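Local coordinates for protein arginase, mitochondrial (Medicago truncatula, PDB 6VSS) that hydrolyses L-arginine to urea and L-ornithine, and agmatine to urea and putrescine, using two manganese ions per subunit, at residues B[242-245]-B[246-249]; B[289-292]-B[293-297]. All coordinates share one frame; numbering follows the deposited sequence.

Contact 1 of 2, residues B[242-245]-B[246-249]; sequences MRTL and SRDR
The carboxylate of Asp-248 reaches back to Thr-244: its OD2 is hydrogen-bonded to His-240 ND1 and lies 3.2 Å from Thr-244 OG1. These residues form the N-terminal turn of helix 245-252, which follows strand 238-241, with Thr-244 at the N-cap position. The threonine OG1 makes no capping bond, and lies within reach of both Glu-241 O and Asp-248 OD2. The other carboxylate oxygen, OD1, accepts a nearly straight bond from Arg-247 NE (2.8 Å, 165°), part of a salt bridge. It meets the guanidinium edge in plane, and the arginine approaches from the syn side of the carboxylate. Bent at chi2, the Arg-247 chain runs side by side with Thr-244, and the threonine CB sits 3.8 Å above one guanidinium face, toward its rim. Held at one oxygen by His-240 and at the other by Arg-247, the carboxylate is restrained in its rotation, and its negative charge near the helix start probably suits the helix dipole. Replacing Asp-248 by an alanine removes both oxygens and would probably leave Arg-247 NE without its charged mate and His-240 ND1 without this acceptor. The backbone N of Asp-248 bonds to Thr-244 O at 3.0 Å, although the place of this oxygen is less sure, and makes a weak bond to Leu-245 O at 2.8 Å. One turn on from Leu-245, Arg-249 extends from CG to NE, its charged end partnered by Asp-293. Its guanidinium lies flat over Leu-245, whose CG, anti to the backbone N (chi1 179°), stands 4.0 Å from the plane over its centre, while the Leu-245 methyl CD2 comes within 3.3 Å of Arg-249 NH2.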
loop_
_atom_site.group_PDB
_atom_site.type_symbol
_atom_site.label_atom_id
_atom_site.label_comp_id
_atom_site.label_asym_id
_atom_site.label_seq_id
_atom_site.Cartn_x
_atom_site.Cartn_y
_atom_site.Cartn_z
ATOM N N MET B 242 -18.527 23.183 -7.897
ATOM C CA MET B 242 -18.390 22.948 -6.430
ATOM C C MET B 242 -18.333 24.281 -5.660
ATOM O O MET B 242 -18.821 24.336 -4.550
ATOM C CB MET B 242 -17.126 22.155 -6.100
ATOM C CG MET B 242 -17.170 20.715 -6.541
ATOM S SD MET B 242 -18.519 19.794 -5.759
ATOM C CE MET B 242 -17.989 19.735 -4.044
ATOM N N ARG B 243 -17.720 25.322 -6.229
ATOM C CA ARG B 243 -17.592 26.645 -5.550
ATOM C C ARG B 243 -18.962 27.321 -5.330
ATOM O O ARG B 243 -18.962 28.310 -4.574
ATOM C CB ARG B 243 -16.608 27.553 -6.304
ATOM C CG ARG B 243 -17.089 28.000 -7.670
ATOM C CD ARG B 243 -16.025 28.690 -8.484
ATOM N NE ARG B 243 -16.585 28.921 -9.814
ATOM C CZ ARG B 243 -16.954 30.105 -10.314
ATOM N NH1 ARG B 243 -16.797 31.210 -9.608
ATOM N NH2 ARG B 243 -17.490 30.186 -11.518
ATOM N N THR B 244 -20.091 26.830 -5.879
ATOM C CA THR B 244 -21.455 27.398 -5.636
ATOM C C THR B 244 -22.376 26.360 -5.017
ATOM O O THR B 244 -23.631 26.517 -5.116
ATOM C CB THR B 244 -22.132 27.998 -6.894
ATOM O OG1 THR B 244 -22.229 27.127 -8.020
ATOM C CG2 THR B 244 -21.403 29.222 -7.386
ATOM N N LEU B 245 -21.826 25.304 -4.431
ATOM C CA LEU B 245 -22.650 24.120 -4.107
ATOM C C LEU B 245 -23.669 24.487 -3.033
ATOM O O LEU B 245 -24.843 24.044 -3.129
ATOM C CB LEU B 245 -21.786 22.999 -3.544
ATOM C CG LEU B 245 -22.578 21.761 -3.169
ATOM C CD1 LEU B 245 -23.238 21.190 -4.405
ATOM C CD2 LEU B 245 -21.713 20.695 -2.498
ATOM N N SER B 246 -23.202 25.088 -1.942
ATOM C CA SER B 246 -24.056 25.237 -0.744
ATOM C C SER B 246 -25.265 26.100 -1.149
ATOM O O SER B 246 -26.361 25.724 -0.833
ATOM C CB SER B 246 -23.284 25.700 0.461
ATOM O OG SER B 246 -23.292 27.104 0.583
ATOM N N ARG B 247 -25.044 27.081 -2.022
ATOM C CA ARG B 247 -26.167 27.873 -2.587
ATOM C C ARG B 247 -27.054 26.982 -3.481
ATOM O O ARG B 247 -28.267 27.245 -3.534
ATOM C CB ARG B 247 -25.660 29.112 -3.332
ATOM C CG ARG B 247 -25.228 28.827 -4.761
ATOM C CD ARG B 247 -25.434 29.990 -5.709
ATOM N NE ARG B 247 -25.594 29.478 -7.060
ATOM C CZ ARG B 247 -25.281 30.138 -8.165
ATOM N NH1 ARG B 247 -24.777 31.357 -8.092
ATOM N NH2 ARG B 247 -25.469 29.573 -9.344
ATOM N N ASP B 248 -26.465 26.026 -4.218
ATOM C CA ASP B 248 -27.215 25.159 -5.157
ATOM C C ASP B 248 -27.928 24.019 -4.441
ATOM O O ASP B 248 -28.764 23.365 -5.117
ATOM C CB ASP B 248 -26.308 24.550 -6.218
ATOM C CG ASP B 248 -25.770 25.568 -7.201
ATOM O OD1 ASP B 248 -26.252 26.742 -7.122
ATOM O OD2 ASP B 248 -24.799 25.200 -7.960
ATOM N N ARG B 249 -27.633 23.717 -3.162
ATOM C CA ARG B 249 -28.211 22.490 -2.519
ATOM C C ARG B 249 -29.719 22.441 -2.723
ATOM O O ARG B 249 -30.248 21.431 -3.177
ATOM C CB ARG B 249 -27.914 22.348 -1.028
ATOM C CG ARG B 249 -26.432 22.161 -0.768
ATOM C CD ARG B 249 -26.112 21.717 0.633
ATOM N NE ARG B 249 -24.702 21.391 0.776
ATOM C CZ ARG B 249 -24.088 20.287 0.344
ATOM N NH1 ARG B 249 -24.723 19.346 -0.309
ATOM N NH2 ARG B 249 -22.806 20.125 0.563
#

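Contact 2 of 2, residues B[289-292]-B[293-297]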
loop_
_atom_site.group_PDB
_atom_site.type_symbol
_atom_site.label_atom_id
_atom_site.label_comp_id
_atom_site.label_asym_id
_atom_site.label_seq_id
_atom_site.Cartn_x
_atom_site.Cartn_y
_atom_site.Cartn_z
ATOM N N LEU B 289 -17.309 15.915 -4.470
ATOM C CA LEU B 289 -18.547 15.537 -3.729
ATOM C C LEU B 289 -18.260 14.494 -2.637
ATOM O O LEU B 289 -17.326 13.679 -2.786
ATOM C CB LEU B 289 -19.553 14.995 -4.718
ATOM C CG LEU B 289 -19.983 15.988 -5.783
ATOM C CD1 LEU B 289 -20.749 15.298 -6.890
ATOM C CD2 LEU B 289 -20.803 17.080 -5.178
ATOM N N LEU B 290 -19.074 14.487 -1.608
ATOM C CA LEU B 290 -19.109 13.344 -0.681
ATOM C C LEU B 290 -20.114 12.357 -1.241
ATOM O O LEU B 290 -20.959 12.714 -2.096
ATOM C CB LEU B 290 -19.490 13.775 0.736
ATOM C CG LEU B 290 -18.668 14.918 1.326
ATOM C CD1 LEU B 290 -19.278 15.338 2.667
ATOM C CD2 LEU B 290 -17.216 14.493 1.472
ATOM N N PHE B 291 -19.961 11.118 -0.818
ATOM C CA PHE B 291 -20.788 10.006 -1.321
ATOM C C PHE B 291 -22.290 10.349 -1.181
ATOM O O PHE B 291 -23.073 10.208 -2.155
ATOM C CB PHE B 291 -20.409 8.685 -0.645
ATOM C CG PHE B 291 -21.029 7.523 -1.372
ATOM C CD1 PHE B 291 -20.387 6.927 -2.445
ATOM C CD2 PHE B 291 -22.299 7.069 -1.049
ATOM C CE1 PHE B 291 -20.963 5.869 -3.149
ATOM C CE2 PHE B 291 -22.877 6.012 -1.755
ATOM C CZ PHE B 291 -22.213 5.422 -2.805
ATOM N N ARG B 292 -22.652 10.843 -0.011
ATOM C CA ARG B 292 -24.018 11.217 0.419
ATOM C C ARG B 292 -24.522 12.404 -0.420
ATOM O O ARG B 292 -25.710 12.620 -0.472
ATOM C CB ARG B 292 -23.846 11.397 1.935
ATOM C CG ARG B 292 -25.063 11.842 2.720
ATOM C CD ARG B 292 -26.109 10.791 3.026
ATOM N NE ARG B 292 -25.519 9.484 3.260
ATOM C CZ ARG B 292 -26.139 8.305 3.034
ATOM N NH1 ARG B 292 -27.364 8.268 2.538
ATOM N NH2 ARG B 292 -25.496 7.163 3.267
ATOM N N ASP B 293 -23.679 13.211 -1.048
ATOM C CA ASP B 293 -24.222 14.308 -1.903
ATOM C C ASP B 293 -24.871 13.693 -3.149
ATOM O O ASP B 293 -25.987 14.057 -3.515
ATOM C CB ASP B 293 -23.128 15.270 -2.383
ATOM C CG ASP B 293 -22.551 16.197 -1.339
ATOM O OD1 ASP B 293 -23.325 16.864 -0.677
ATOM O OD2 ASP B 293 -21.331 16.273 -1.252
ATOM N N ILE B 294 -24.208 12.740 -3.783
ATOM C CA ILE B 294 -24.810 12.052 -4.966
ATOM C C ILE B 294 -26.136 11.372 -4.531
ATOM O O ILE B 294 -27.128 11.387 -5.320
ATOM C CB ILE B 294 -23.816 11.053 -5.580
ATOM C CG1 ILE B 294 -22.511 11.765 -5.972
ATOM C CG2 ILE B 294 -24.440 10.340 -6.771
ATOM C CD1 ILE B 294 -21.598 10.965 -6.827
ATOM N N LEU B 295 -26.175 10.760 -3.337
ATOM C CA LEU B 295 -27.369 9.970 -2.924
ATOM C C LEU B 295 -28.529 10.943 -2.661
ATOM O O LEU B 295 -29.668 10.634 -2.999
ATOM C CB LEU B 295 -27.062 9.132 -1.671
ATOM C CG LEU B 295 -26.077 7.990 -1.866
ATOM C CD1 LEU B 295 -25.920 7.139 -0.628
ATOM C CD2 LEU B 295 -26.481 7.111 -3.016
ATOM N N ASN B 296 -28.255 12.073 -2.025
ATOM C CA ASN B 296 -29.296 13.109 -1.766
ATOM C C ASN B 296 -29.952 13.539 -3.088
ATOM O O ASN B 296 -31.209 13.561 -3.197
ATOM C CB ASN B 296 -28.703 14.303 -1.045
ATOM C CG ASN B 296 -28.293 13.975 0.375
ATOM O OD1 ASN B 296 -28.703 12.960 0.922
ATOM N ND2 ASN B 296 -27.490 14.826 0.981
ATOM N N ILE B 297 -29.140 13.890 -4.068
ATOM C CA ILE B 297 -29.660 14.353 -5.381
ATOM C C ILE B 297 -30.454 13.216 -6.041
ATOM O O ILE B 297 -31.545 13.453 -6.622
ATOM C CB ILE B 297 -28.501 14.892 -6.235
ATOM C CG1 ILE B 297 -27.942 16.166 -5.586
ATOM C CG2 ILE B 297 -29.003 15.096 -7.651
ATOM C CD1 ILE B 297 -26.628 16.693 -6.124
#
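One face of the Arg-292 guanidinium is covered by the Leu-295 methyl CD1, 3.5 Å from the plane and displaced toward its rim; the same methyl meets the Phe-291 ring at its edge, 3.4 Å from CE2. Bends at chi2 and chi3 (78° and 35°) curl the arginine over this leucine. Its polar end is bound further out, NH1 in a salt bridge with Glu-102 and NH2 hydrogen-bonded to Gly-287 O of a neighbouring subunit. The start of helix 291-300 is closed by the side chain of its third residue: Asp-293 OD2 accepts Leu-290 N at 2.9 Å, approached from the anti side of the carboxylate. This is one half of a capping box. Leucine at the N-cap has no side-chain acceptor to complete it, but Leu-290 O takes the bond from Asp-293 N (3.0 Å). Beside the cap, Leu-289 CD1 packs against Ile-294 CG1 at 4.1 Å. The helix is the crossover of the beta-alpha-beta unit from strand 264-269 to strand 305-311: Phe-291 packs on Val-327 and Leu-331 of helix 323-339, while Leu-289 and Ile-294 rest on Phe-183 of strand 178-183.

Overall arrangement
Contact 1 comes first along the chain and contact 2 after strand 264-269, their centres about 13 Å apart. Both are helix starts of the arginase alpha/beta fold: contact 1 follows strand 238-241, outermost of the parallel sheet within the chain, and contact 2 opens the helix leading to strand 305-311. They touch directly, through a salt bridge from Arg-249 NH1 to Asp-293 OD1 (2.9 Å) and packing of Met-242 SD on Leu-289 CD2 (3.6 Å). Both also face neighbouring subunits: Met-242 packs on Arg-292 of one, and Arg-292 on Met-242 of another, so the pair contributes to the hexamer interfaces. Contact 2 lies nearer the dimanganese site, with the Leu-289 side chain about 11 Å from a manganese ion.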